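Long-range contacts in ATP-dependent DNA ligase (Mycobacterium tuberculosis, PDB 6NHX), which joins DNA ends in an ATP-dependent reaction and, together with Ku, repairs double-strand breaks by non-homologous end joining: residues P10-H15 with G177-S182; S24-E29 with V165-R170; A108-Y113 with Q125-L130. The protein carries 1 engineered substitution. All blocks are in the same frame, centred on the assembly; numbering follows the deposited sequence.

Contact 1: residues P10-H15 with G177-S182; sequences PMLATH and GRRCAS. With ATP (adenosine-5'-triphosphate), chain B.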
loop_
_atom_site.group_PDB
_atom_site.type_symbol
_atom_site.label_atom_id
_atom_site.label_comp_id
_atom_site.label_asym_id
_atom_site.label_seq_id
_atom_site.Cartn_x
_atom_site.Cartn_y
_atom_site.Cartn_z
ATOM N N PRO A 10 7.701 -9.583 7.623
ATOM C CA PRO A 10 6.548 -8.950 8.273
ATOM C C PRO A 10 5.377 -9.907 8.442
ATOM O O PRO A 10 5.153 -10.815 7.636
ATOM C CB PRO A 10 6.175 -7.813 7.315
ATOM C CG PRO A 10 7.344 -7.660 6.389
ATOM C CD PRO A 10 7.985 -9.006 6.301
ATOM N N MET A 11 4.644 -9.687 9.529
ATOM C CA MET A 11 3.348 -10.308 9.748
ATOM C C MET A 11 2.323 -9.670 8.813
ATOM O O MET A 11 2.412 -8.492 8.469
ATOM C CB MET A 11 2.950 -10.053 11.200
ATOM C CG MET A 11 1.681 -10.746 11.654
ATOM S SD MET A 11 1.472 -10.536 13.433
ATOM C CE MET A 11 -0.139 -11.309 13.661
ATOM N N LEU A 12 1.333 -10.458 8.400
ATOM C CA LEU A 12 0.364 -10.028 7.397
ATOM C C LEU A 12 -1.058 -10.165 7.933
ATOM O O LEU A 12 -1.326 -10.963 8.833
ATOM C CB LEU A 12 0.542 -10.823 6.101
ATOM C CG LEU A 12 1.927 -10.690 5.461
ATOM C CD1 LEU A 12 2.072 -11.692 4.317
ATOM C CD2 LEU A 12 2.176 -9.265 4.969
ATOM N N ALA A 13 -1.964 -9.368 7.351
ATOM C CA ALA A 13 -3.357 -9.277 7.778
ATOM C C ALA A 13 -4.262 -10.063 6.842
ATOM O O ALA A 13 -3.962 -10.258 5.664
ATOM C CB ALA A 13 -3.838 -7.822 7.810
ATOM N N THR A 14 -5.377 -10.505 7.384
ATOM C CA THR A 14 -6.377 -11.238 6.616
ATOM C C THR A 14 -7.483 -10.288 6.177
ATOM O O THR A 14 -7.994 -9.514 6.992
ATOM C CB THR A 14 -7.002 -12.309 7.499
ATOM O OG1 THR A 14 -5.970 -13.143 8.041
ATOM C CG2 THR A 14 -7.916 -13.179 6.704
ATOM N N HIS A 15 -7.871 -10.361 4.907
ATOM C CA HIS A 15 -8.964 -9.524 4.438
ATOM C C HIS A 15 -10.251 -9.877 5.175
ATOM O O HIS A 15 -10.622 -11.050 5.279
ATOM C CB HIS A 15 -9.163 -9.726 2.935
ATOM C CG HIS A 15 -9.951 -8.635 2.285
ATOM N ND1 HIS A 15 -10.452 -8.740 1.006
ATOM C CD2 HIS A 15 -10.326 -7.414 2.736
ATOM C CE1 HIS A 15 -11.103 -7.633 0.697
ATOM N NE2 HIS A 15 -11.041 -6.811 1.729
ATOM N N GLY A 177 6.330 -13.402 9.023
ATOM C CA GLY A 177 6.196 -14.142 7.787
ATOM C C GLY A 177 4.893 -14.885 7.630
ATOM O O GLY A 177 4.787 -15.741 6.751
ATOM N N ARG A 178 3.896 -14.593 8.459
ATOM C CA ARG A 178 2.633 -15.326 8.415
ATOM C C ARG A 178 1.467 -14.358 8.304
ATOM O O ARG A 178 1.471 -13.290 8.923
ATOM C CB ARG A 178 2.427 -16.154 9.685
ATOM C CG ARG A 178 3.373 -17.326 9.834
ATOM C CD ARG A 178 3.014 -18.150 11.064
ATOM N NE ARG A 178 2.246 -19.349 10.725
ATOM C CZ ARG A 178 0.919 -19.388 10.636
ATOM N NH1 ARG A 178 0.206 -18.291 10.858
ATOM N NH2 ARG A 178 0.305 -20.523 10.323
ATOM N N ARG A 179 0.458 -14.742 7.531
ATOM C CA ARG A 179 -0.808 -14.024 7.499
ATOM C C ARG A 179 -1.727 -14.653 8.535
ATOM O O ARG A 179 -1.909 -15.873 8.547
ATOM C CB ARG A 179 -1.429 -14.115 6.106
ATOM C CG ARG A 179 -2.573 -13.142 5.899
ATOM C CD ARG A 179 -3.163 -13.251 4.485
ATOM N NE ARG A 179 -2.160 -13.030 3.440
ATOM C CZ ARG A 179 -1.809 -11.840 2.962
ATOM N NH1 ARG A 179 -2.367 -10.727 3.435
ATOM N NH2 ARG A 179 -0.904 -11.769 1.986
ATOM N N CYS A 180 -2.299 -13.827 9.413
ATOM C CA CYS A 180 -2.916 -14.337 10.630
ATOM C C CYS A 180 -4.323 -13.792 10.824
ATOM O O CYS A 180 -4.631 -12.657 10.447
ATOM C CB CYS A 180 -2.078 -13.945 11.853
ATOM S SG CYS A 180 -0.396 -14.593 11.791
ATOM N N ALA A 181 -5.162 -14.609 11.464
ATOM C CA ALA A 181 -6.519 -14.198 11.801
ATOM C C ALA A 181 -6.554 -13.108 12.865
ATOM O O ALA A 181 -7.585 -12.447 13.029
ATOM C CB ALA A 181 -7.335 -15.407 12.271
ATOM N N SER A 182 -5.448 -12.877 13.569
ATOM C CA SER A 182 -5.392 -11.853 14.601
ATOM C C SER A 182 -5.230 -10.445 14.038
ATOM O O SER A 182 -5.295 -9.476 14.808
ATOM C CB SER A 182 -4.242 -12.168 15.553
ATOM O OG SER A 182 -3.043 -12.290 14.800
HETATM P PG ATP B . -0.853 -7.903 1.234
HETATM O O1G ATP B . -1.731 -8.033 2.462
HETATM O O2G ATP B . -0.368 -9.214 0.645
HETATM O O3G ATP B . 0.266 -6.895 1.428
HETATM P PB ATP B . -1.926 -5.838 -0.544
HETATM O O1B ATP B . -2.943 -5.848 -1.656
HETATM O O2B ATP B . -0.550 -5.243 -0.750
HETATM O O3B ATP B . -1.810 -7.332 0.053
HETATM P PA ATP B . -3.971 -4.467 0.987
HETATM O O1A ATP B . -5.014 -5.519 0.765
HETATM O O2A ATP B . -3.944 -3.133 0.288
HETATM O O3A ATP B . -2.548 -5.153 0.756
HETATM O "O5'" ATP B . -3.744 -4.292 2.580
HETATM C "C5'" ATP B . -3.010 -3.181 3.089
HETATM C "C4'" ATP B . -1.501 -3.443 3.044
HETATM O "O4'" ATP B . -0.870 -2.387 3.767
HETATM C "C3'" ATP B . -1.085 -4.736 3.714
HETATM O "O3'" ATP B . 0.169 -5.144 3.175
HETATM C "C2'" ATP B . -0.867 -4.271 5.126
HETATM O "O2'" ATP B . -0.008 -5.148 5.869
HETATM C "C1'" ATP B . -0.230 -2.898 4.934
HETATM N N9 ATP B . -0.589 -1.958 6.015
HETATM C C8 ATP B . -0.999 -0.675 5.858
HETATM N N7 ATP B . -1.213 -0.081 7.065
HETATM C C5 ATP B . -0.912 -1.004 7.998
HETATM C C6 ATP B . -0.940 -1.044 9.453
HETATM N N6 ATP B . -1.351 0.021 10.151
HETATM N N1 ATP B . -0.565 -2.182 10.055
HETATM C C2 ATP B . -0.165 -3.265 9.377
HETATM N N3 ATP B . -0.130 -3.308 8.036
HETATM C C4 ATP B . -0.507 -2.227 7.317
#
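Pro10 O takes a weak, bent hydrogen bond from Gly177 N, where the two segments first meet. Met11 turns its chain toward Cys180 and Ser182. Its CG is anti to the backbone N (chi1 -174°) and the rest is extended. This reach brings the methyl CE to 3.7 Å from Cys180 CB and beside Ser182 OG. Leu12 makes the parallel pairing with Arg179. Leu12 N donates to Arg178 O at 2.9 Å, and Leu12 O accepts from Cys180 N at 3.1 Å. Leu12 CD1 lies over one face of the Arg179 guanidinium. Ala13 gives its carbonyl oxygen to Arg179 NH1 at 2.8 Å, in both the carbonyl plane and the guanidinium plane. The same NH1 donates almost straight to ATP O1G (174°), and Arg179 NH2 donates to ATP O2G at 2.9 Å. The Ala13 bond, the two phosphate bonds and Leu12 over one face together probably fix the turn of the guanidinium toward the gamma phosphate. Arg51 and Lys185 also bind the ATP. Thr14 OG1 donates to Cys180 O at 2.8 Å from well above the carbonyl plane. This contact forms one edge of the mixed sheet in the nucleotidyltransferase domain of the ligase. Strand 12-15 lies between the edge strand 179-180 and strand 184-187, and Arg36 of strand 35-42 packs against Pro10 and Leu12.

Contact 2: residues S24-E29 with V165-R170; sequences SQWAFE and VIAKRR. With ATP (adenosine-5'-triphosphate), chain B.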
loop_
_atom_site.group_PDB
_atom_site.type_symbol
_atom_site.label_atom_id
_atom_site.label_comp_id
_atom_site.label_asym_id
_atom_site.label_seq_id
_atom_site.Cartn_x
_atom_site.Cartn_y
_atom_site.Cartn_z
ATOM N N SER A 24 -12.879 -4.057 23.300
ATOM C CA SER A 24 -12.346 -4.819 24.426
ATOM C C SER A 24 -11.308 -5.837 23.970
ATOM O O SER A 24 -10.342 -6.100 24.693
ATOM C CB SER A 24 -13.478 -5.498 25.195
ATOM O OG SER A 24 -14.307 -6.236 24.315
ATOM N N GLN A 25 -11.477 -6.407 22.775
ATOM C CA GLN A 25 -10.524 -7.377 22.260
ATOM C C GLN A 25 -9.634 -6.860 21.139
ATOM O O GLN A 25 -8.598 -7.480 20.875
ATOM C CB GLN A 25 -11.242 -8.649 21.786
ATOM C CG GLN A 25 -11.677 -9.561 22.928
ATOM C CD GLN A 25 -13.110 -9.315 23.355
ATOM O OE1 GLN A 25 -13.391 -9.124 24.539
ATOM N NE2 GLN A 25 -14.027 -9.315 22.390
ATOM N N TRP A 26 -9.980 -5.740 20.490
ATOM C CA TRP A 26 -9.318 -5.339 19.260
ATOM C C TRP A 26 -8.875 -3.887 19.334
ATOM O O TRP A 26 -9.631 -3.028 19.794
ATOM C CB TRP A 26 -10.263 -5.494 18.055
ATOM C CG TRP A 26 -10.610 -6.889 17.746
ATOM C CD1 TRP A 26 -11.613 -7.607 18.304
ATOM C CD2 TRP A 26 -9.946 -7.757 16.825
ATOM N NE1 TRP A 26 -11.633 -8.870 17.779
ATOM C CE2 TRP A 26 -10.629 -8.987 16.852
ATOM C CE3 TRP A 26 -8.871 -7.603 15.948
ATOM C CZ2 TRP A 26 -10.254 -10.067 16.058
ATOM C CZ3 TRP A 26 -8.497 -8.664 15.166
ATOM C CH2 TRP A 26 -9.189 -9.887 15.217
ATOM N N ALA A 27 -7.670 -3.627 18.837
ATOM C CA ALA A 27 -7.185 -2.280 18.569
ATOM C C ALA A 27 -7.362 -2.005 17.084
ATOM O O ALA A 27 -7.342 -2.931 16.269
ATOM C CB ALA A 27 -5.708 -2.163 18.953
ATOM N N PHE A 28 -7.539 -0.730 16.732
ATOM C CA PHE A 28 -7.812 -0.342 15.353
ATOM C C PHE A 28 -6.804 0.701 14.905
ATOM O O PHE A 28 -6.602 1.718 15.583
ATOM C CB PHE A 28 -9.233 0.194 15.226
ATOM C CG PHE A 28 -10.260 -0.803 15.658
ATOM C CD1 PHE A 28 -10.525 -1.923 14.886
ATOM C CD2 PHE A 28 -10.915 -0.657 16.865
ATOM C CE1 PHE A 28 -11.448 -2.862 15.308
ATOM C CE2 PHE A 28 -11.821 -1.600 17.296
ATOM C CZ PHE A 28 -12.104 -2.696 16.505
ATOM N N GLU A 29 -6.150 0.430 13.779
ATOM C CA GLU A 29 -5.184 1.341 13.192
ATOM C C GLU A 29 -5.658 1.777 11.817
ATOM O O GLU A 29 -6.392 1.038 11.139
ATOM C CB GLU A 29 -3.842 0.629 13.001
ATOM C CG GLU A 29 -3.093 0.280 14.281
ATOM C CD GLU A 29 -1.722 -0.315 13.998
ATOM O OE1 GLU A 29 -1.248 -1.108 14.829
ATOM O OE2 GLU A 29 -1.128 0.005 12.949
ATOM N N VAL A 165 -8.799 0.347 7.521
ATOM C CA VAL A 165 -8.448 0.041 8.903
ATOM C C VAL A 165 -7.786 -1.321 8.952
ATOM O O VAL A 165 -8.176 -2.231 8.219
ATOM C CB VAL A 165 -9.697 0.089 9.817
ATOM C CG1 VAL A 165 -9.451 -0.515 11.177
ATOM C CG2 VAL A 165 -10.232 1.506 9.942
ATOM N N ILE A 166 -6.794 -1.471 9.823
ATOM C CA ILE A 166 -6.282 -2.769 10.250
ATOM C C ILE A 166 -6.690 -2.944 11.698
ATOM O O ILE A 166 -6.272 -2.160 12.563
ATOM C CB ILE A 166 -4.752 -2.900 10.129
ATOM C CG1 ILE A 166 -4.224 -2.228 8.854
ATOM C CG2 ILE A 166 -4.347 -4.387 10.269
ATOM C CD1 ILE A 166 -4.481 -3.035 7.619
ATOM N N ALA A 167 -7.467 -3.981 11.982
ATOM C CA ALA A 167 -7.749 -4.353 13.358
ATOM C C ALA A 167 -6.731 -5.385 13.808
ATOM O O ALA A 167 -6.419 -6.329 13.078
ATOM C CB ALA A 167 -9.149 -4.963 13.459
ATOM N N LYS A 168 -6.204 -5.210 15.022
ATOM C CA LYS A 168 -5.218 -6.131 15.563
ATOM C C LYS A 168 -5.651 -6.554 16.957
ATOM O O LYS A 168 -5.997 -5.708 17.789
ATOM C CB LYS A 168 -3.829 -5.479 15.576
ATOM C CG LYS A 168 -3.385 -5.080 14.178
ATOM C CD LYS A 168 -2.081 -4.276 14.191
ATOM C CE LYS A 168 -1.656 -3.878 12.785
ATOM N NZ LYS A 168 -0.434 -3.011 12.834
ATOM N N ARG A 169 -5.671 -7.859 17.201
ATOM C CA ARG A 169 -6.113 -8.342 18.502
ATOM C C ARG A 169 -5.178 -7.850 19.598
ATOM O O ARG A 169 -3.949 -7.936 19.480
ATOM C CB ARG A 169 -6.132 -9.868 18.498
ATOM C CG ARG A 169 -7.408 -10.474 17.967
ATOM C CD ARG A 169 -7.544 -11.951 18.347
ATOM N NE ARG A 169 -7.764 -12.096 19.780
ATOM C CZ ARG A 169 -8.959 -12.194 20.355
ATOM N NH1 ARG A 169 -10.061 -12.182 19.615
ATOM N NH2 ARG A 169 -9.049 -12.308 21.675
ATOM N N ARG A 170 -5.761 -7.328 20.677
ATOM C CA ARG A 170 -4.944 -6.767 21.748
ATOM C C ARG A 170 -4.043 -7.816 22.395
ATOM O O ARG A 170 -2.957 -7.479 22.878
ATOM C CB ARG A 170 -5.847 -6.099 22.782
ATOM C CG ARG A 170 -6.510 -4.835 22.243
ATOM C CD ARG A 170 -7.474 -4.213 23.230
ATOM N NE ARG A 170 -7.947 -2.909 22.769
ATOM C CZ ARG A 170 -7.244 -1.782 22.841
ATOM N NH1 ARG A 170 -6.027 -1.787 23.361
ATOM N NH2 ARG A 170 -7.757 -0.647 22.385
HETATM P PG ATP B . -0.853 -7.903 1.234
HETATM O O1G ATP B . -1.731 -8.033 2.462
HETATM O O2G ATP B . -0.368 -9.214 0.645
HETATM O O3G ATP B . 0.266 -6.895 1.428
HETATM P PB ATP B . -1.926 -5.838 -0.544
HETATM O O1B ATP B . -2.943 -5.848 -1.656
HETATM O O2B ATP B . -0.550 -5.243 -0.750
HETATM O O3B ATP B . -1.810 -7.332 0.053
HETATM P PA ATP B . -3.971 -4.467 0.987
HETATM O O1A ATP B . -5.014 -5.519 0.765
HETATM O O2A ATP B . -3.944 -3.133 0.288
HETATM O O3A ATP B . -2.548 -5.153 0.756
HETATM O "O5'" ATP B . -3.744 -4.292 2.580
HETATM C "C5'" ATP B . -3.010 -3.181 3.089
HETATM C "C4'" ATP B . -1.501 -3.443 3.044
HETATM O "O4'" ATP B . -0.870 -2.387 3.767
HETATM C "C3'" ATP B . -1.085 -4.736 3.714
HETATM O "O3'" ATP B . 0.169 -5.144 3.175
HETATM C "C2'" ATP B . -0.867 -4.271 5.126
HETATM O "O2'" ATP B . -0.008 -5.148 5.869
HETATM C "C1'" ATP B . -0.230 -2.898 4.934
HETATM N N9 ATP B . -0.589 -1.958 6.015
HETATM C C8 ATP B . -0.999 -0.675 5.858
HETATM N N7 ATP B . -1.213 -0.081 7.065
HETATM C C5 ATP B . -0.912 -1.004 7.998
HETATM C C6 ATP B . -0.940 -1.044 9.453
HETATM N N6 ATP B . -1.351 0.021 10.151
HETATM N N1 ATP B . -0.565 -2.182 10.055
HETATM C C2 ATP B . -0.165 -3.265 9.377
HETATM N N3 ATP B . -0.130 -3.308 8.036
HETATM C C4 ATP B . -0.507 -2.227 7.317
HETATM O O HOH W 1 -10.025 -0.358 20.279
#
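Trp26 pairs with Arg169 at one end of an antiparallel strand pair of the nucleotidyltransferase fold; toward the other end, Glu29, Ile166 and Lys168 line the adenine pocket. Strands 26-29 and 165-169 run at 153° to each other. Ala27 with Lys168 and Glu29 with Ile166 are hydrogen-bonded pairs, each closed by two backbone bonds. The tight part is the buried end. Here Ala167 CB packs against Trp26 and Phe28, lying 3.6 Å from Phe28 CE1. On the opposite side of the sheet, Lys168 NZ forms a salt bridge with Glu29 OE1, weak as a hydrogen bond; the stronger partner of OE1 is Tyr124 OH. Both side chains read the adenine edge. Glu29 OE2 accepts from ATP N6 at 2.8 Å, while Lys168 NZ donates to ATP N1 at 2.9 Å. The extended lysine chain carries NZ to the base. Trp183 makes a cation-pi contact with Lys168. Ile166 CG1 adds an apolar contact to the base, 3.5 Å from ATP C6.

The other end is looser and more open to solvent. Gln25 and Arg169 lie side by side, with amide and guanidinium planes 16° apart. Arg169 is tied to Asp171 by a salt bridge. Arg170 N donates to Gln25 O, but its NE bond to Trp26 O is weak, and Ala23 O is its stronger partner. A water links Arg170 NH2 to Trp26 O. Even here one contact is close: Arg169 CG sits over the six-membered ring of Trp26, 3.3 Å from its centroid, in a CH-pi contact.

Contact 3: residues A108-Y113 with Q125-L130; sequences AFDLLY and QDRRKL. With ATP (adenosine-5'-triphosphate), chain B.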
loop_
_atom_site.group_PDB
_atom_site.type_symbol
_atom_site.label_atom_id
_atom_site.label_comp_id
_atom_site.label_asym_id
_atom_site.label_seq_id
_atom_site.Cartn_x
_atom_site.Cartn_y
_atom_site.Cartn_z
ATOM N N ALA A 108 5.728 4.096 11.981
ATOM C CA ALA A 108 5.914 2.858 12.725
ATOM C C ALA A 108 4.601 2.417 13.354
ATOM O O ALA A 108 3.848 3.238 13.896
ATOM C CB ALA A 108 6.943 3.074 13.835
ATOM N N PHE A 109 4.351 1.108 13.309
ATOM C CA PHE A 109 3.179 0.545 13.971
ATOM C C PHE A 109 3.454 -0.701 14.801
ATOM O O PHE A 109 2.520 -1.228 15.425
ATOM C CB PHE A 109 1.981 0.343 13.021
ATOM C CG PHE A 109 2.305 -0.365 11.727
ATOM C CD1 PHE A 109 2.756 -1.689 11.717
ATOM C CD2 PHE A 109 2.075 0.272 10.494
ATOM C CE1 PHE A 109 3.026 -2.353 10.509
ATOM C CE2 PHE A 109 2.341 -0.384 9.289
ATOM C CZ PHE A 109 2.814 -1.690 9.296
ATOM N N ASP A 110 4.699 -1.165 14.863
ATOM C CA ASP A 110 5.019 -2.229 15.803
ATOM C C ASP A 110 6.457 -2.067 16.270
ATOM O O ASP A 110 7.282 -1.403 15.631
ATOM C CB ASP A 110 4.741 -3.637 15.262
ATOM C CG ASP A 110 4.084 -4.529 16.299
ATOM O OD1 ASP A 110 4.452 -4.406 17.495
ATOM O OD2 ASP A 110 3.199 -5.339 15.927
ATOM N N LEU A 111 6.737 -2.691 17.413
ATOM C CA LEU A 111 8.056 -2.694 18.030
ATOM C C LEU A 111 8.369 -4.147 18.329
ATOM O O LEU A 111 7.629 -4.800 19.082
ATOM C CB LEU A 111 8.029 -1.882 19.326
ATOM C CG LEU A 111 9.344 -1.808 20.108
ATOM C CD1 LEU A 111 10.418 -1.061 19.316
ATOM C CD2 LEU A 111 9.118 -1.126 21.447
ATOM N N LEU A 112 9.409 -4.678 17.691
ATOM C CA LEU A 112 9.717 -6.100 17.794
ATOM C C LEU A 112 10.916 -6.400 18.675
ATOM O O LEU A 112 11.104 -7.559 19.066
ATOM C CB LEU A 112 9.977 -6.696 16.404
ATOM C CG LEU A 112 8.912 -6.399 15.346
ATOM C CD1 LEU A 112 9.207 -7.163 14.067
ATOM C CD2 LEU A 112 7.503 -6.705 15.868
ATOM N N TYR A 113 11.728 -5.400 18.989
ATOM C CA TYR A 113 12.901 -5.580 19.823
ATOM C C TYR A 113 13.243 -4.211 20.377
ATOM O O TYR A 113 13.202 -3.212 19.646
ATOM C CB TYR A 113 14.059 -6.121 18.983
ATOM C CG TYR A 113 15.356 -6.287 19.742
ATOM C CD1 TYR A 113 16.238 -5.221 19.900
ATOM C CD2 TYR A 113 15.718 -7.517 20.280
ATOM C CE1 TYR A 113 17.407 -5.371 20.578
ATOM C CE2 TYR A 113 16.901 -7.679 20.961
ATOM C CZ TYR A 113 17.744 -6.595 21.112
ATOM O OH TYR A 113 18.935 -6.706 21.777
ATOM N N GLN A 125 -0.980 -5.274 22.763
ATOM C CA GLN A 125 -1.327 -4.134 23.605
ATOM C C GLN A 125 -0.099 -3.616 24.345
ATOM O O GLN A 125 0.086 -2.401 24.495
ATOM C CB GLN A 125 -2.406 -4.565 24.596
ATOM C CG GLN A 125 -2.793 -3.509 25.612
ATOM C CD GLN A 125 -4.175 -3.755 26.177
ATOM O OE1 GLN A 125 -5.146 -3.846 25.431
ATOM N NE2 GLN A 125 -4.270 -3.876 27.498
ATOM N N ASP A 126 0.770 -4.529 24.774
ATOM C CA ASP A 126 1.967 -4.145 25.520
ATOM C C ASP A 126 3.076 -3.652 24.595
ATOM O O ASP A 126 3.798 -2.714 24.946
ATOM C CB ASP A 126 2.452 -5.322 26.363
ATOM C CG ASP A 126 1.405 -5.806 27.342
ATOM O OD1 ASP A 126 0.750 -4.949 27.962
ATOM O OD2 ASP A 126 1.244 -7.038 27.497
ATOM N N ARG A 127 3.246 -4.278 23.422
ATOM C CA ARG A 127 4.205 -3.751 22.455
ATOM C C ARG A 127 3.856 -2.313 22.078
ATOM O O ARG A 127 4.747 -1.463 21.939
ATOM C CB ARG A 127 4.259 -4.614 21.199
ATOM C CG ARG A 127 4.541 -6.098 21.437
ATOM C CD ARG A 127 4.989 -6.792 20.147
ATOM N NE ARG A 127 4.025 -6.641 19.041
ATOM C CZ ARG A 127 2.991 -7.438 18.793
ATOM N NH1 ARG A 127 2.725 -8.468 19.583
ATOM N NH2 ARG A 127 2.210 -7.194 17.752
ATOM N N ARG A 128 2.558 -2.022 21.925
ATOM C CA ARG A 128 2.121 -0.688 21.542
ATOM C C ARG A 128 2.494 0.337 22.603
ATOM O O ARG A 128 2.971 1.427 22.280
ATOM C CB ARG A 128 0.610 -0.687 21.309
ATOM C CG ARG A 128 0.183 -1.186 19.957
ATOM C CD ARG A 128 0.629 -0.313 18.778
ATOM N NE ARG A 128 0.250 1.091 18.906
ATOM C CZ ARG A 128 0.147 1.935 17.879
ATOM N NH1 ARG A 128 0.377 1.510 16.644
ATOM N NH2 ARG A 128 -0.173 3.203 18.091
ATOM N N LYS A 129 2.264 0.011 23.878
ATOM C CA LYS A 129 2.606 0.953 24.939
ATOM C C LYS A 129 4.102 1.230 24.949
ATOM O O LYS A 129 4.531 2.377 25.133
ATOM C CB LYS A 129 2.119 0.439 26.297
ATOM C CG LYS A 129 0.604 0.377 26.407
ATOM C CD LYS A 129 0.056 1.341 27.441
ATOM C CE LYS A 129 -1.464 1.437 27.347
ATOM N NZ LYS A 129 -1.904 2.303 26.214
ATOM N N LEU A 130 4.913 0.197 24.713
ATOM C CA LEU A 130 6.356 0.421 24.646
ATOM C C LEU A 130 6.731 1.283 23.448
ATOM O O LEU A 130 7.599 2.159 23.547
ATOM C CB LEU A 130 7.090 -0.912 24.554
ATOM C CG LEU A 130 7.048 -1.811 25.775
ATOM C CD1 LEU A 130 7.732 -3.131 25.427
ATOM C CD2 LEU A 130 7.735 -1.153 26.952
HETATM P PG ATP B . -0.853 -7.903 1.234
HETATM O O1G ATP B . -1.731 -8.033 2.462
HETATM O O2G ATP B . -0.368 -9.214 0.645
HETATM O O3G ATP B . 0.266 -6.895 1.428
HETATM P PB ATP B . -1.926 -5.838 -0.544
HETATM O O1B ATP B . -2.943 -5.848 -1.656
HETATM O O2B ATP B . -0.550 -5.243 -0.750
HETATM O O3B ATP B . -1.810 -7.332 0.053
HETATM P PA ATP B . -3.971 -4.467 0.987
HETATM O O1A ATP B . -5.014 -5.519 0.765
HETATM O O2A ATP B . -3.944 -3.133 0.288
HETATM O O3A ATP B . -2.548 -5.153 0.756
HETATM O "O5'" ATP B . -3.744 -4.292 2.580
HETATM C "C5'" ATP B . -3.010 -3.181 3.089
HETATM C "C4'" ATP B . -1.501 -3.443 3.044
HETATM O "O4'" ATP B . -0.870 -2.387 3.767
HETATM C "C3'" ATP B . -1.085 -4.736 3.714
HETATM O "O3'" ATP B . 0.169 -5.144 3.175
HETATM C "C2'" ATP B . -0.867 -4.271 5.126
HETATM O "O2'" ATP B . -0.008 -5.148 5.869
HETATM C "C1'" ATP B . -0.230 -2.898 4.934
HETATM N N9 ATP B . -0.589 -1.958 6.015
HETATM C C8 ATP B . -0.999 -0.675 5.858
HETATM N N7 ATP B . -1.213 -0.081 7.065
HETATM C C5 ATP B . -0.912 -1.004 7.998
HETATM C C6 ATP B . -0.940 -1.044 9.453
HETATM N N6 ATP B . -1.351 0.021 10.151
HETATM N N1 ATP B . -0.565 -2.182 10.055
HETATM C C2 ATP B . -0.165 -3.265 9.377
HETATM N N3 ATP B . -0.130 -3.308 8.036
HETATM C C4 ATP B . -0.507 -2.227 7.317
HETATM O O HOH W 2 1.119 3.347 14.543
#
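Strand 108-113 and helix 125-130 cross at 100°, with their axes 7.3 Å apart at closest approach. The backbones come nearest at Leu111 and Arg127. Asp110 and Arg127 carry the contact. Arg127 grips the carboxylate side-on with two nitrogens. NE donates to Asp110 OD1 at 2.8 Å and almost straight (173°). NH2 donates to Asp110 OD2 at 2.8 Å, on the syn lone pair. The carboxylate and guanidinium are nearly coplanar, with planes 26° apart. A bend at chi3 turns the arginine head along the carboxylate. Asp110 OD1 also accepts from Leu111 N, on its anti lone pair. Arg127 NH1 donates to Thr122 O and Ser172 O. Leu111 O is buried beside Arg127 CD and has no partner in the model.

Beside the salt bridge, Leu111 CD2 meets Leu130 CB at 3.7 Å, and these two side chains cross at about a right angle. Arg128 NH2 donates to Pro143 O. A water bridges Arg128 NH1 to Ala108 O. Phe109 lays a ring face against the adenine, with ATP N1 over its centre. Phe109 and Asp110 both face Asp78, a classic beta bulge. The bulge accompanies a split in direction: the ring goes to the nucleotide and the carboxylate to the helix.

The salt bridge is buried and bonded on several sides. This is consistent with a charged Asp110 that fixes helix 124-136 against the strand whose Phe109 covers the adenine.

Overall arrangement
From the N terminus, strand 12-15 comes first and pairs with 177-182 late in the domain, so contact 1 closes the longest loop. Strand 26-31 follows, and through its pairing with 165-170 contact 2 closes a second loop inside it. Contact 3 is local and nests within both, joining 108-113 to 125-130. No loops cross. Contacts 1 and 2 belong to the same mixed sheet and touch where Ser182 meets Arg169 and Trp26. Contact 3 ties the antiparallel sheet to helix 124-136, and it meets contact 2 through Arg170 with Gln125 and Glu29 with Phe109. ATP lies among all three: contact 1 reaches its gamma phosphate, and contacts 2 and 3 reach its adenine.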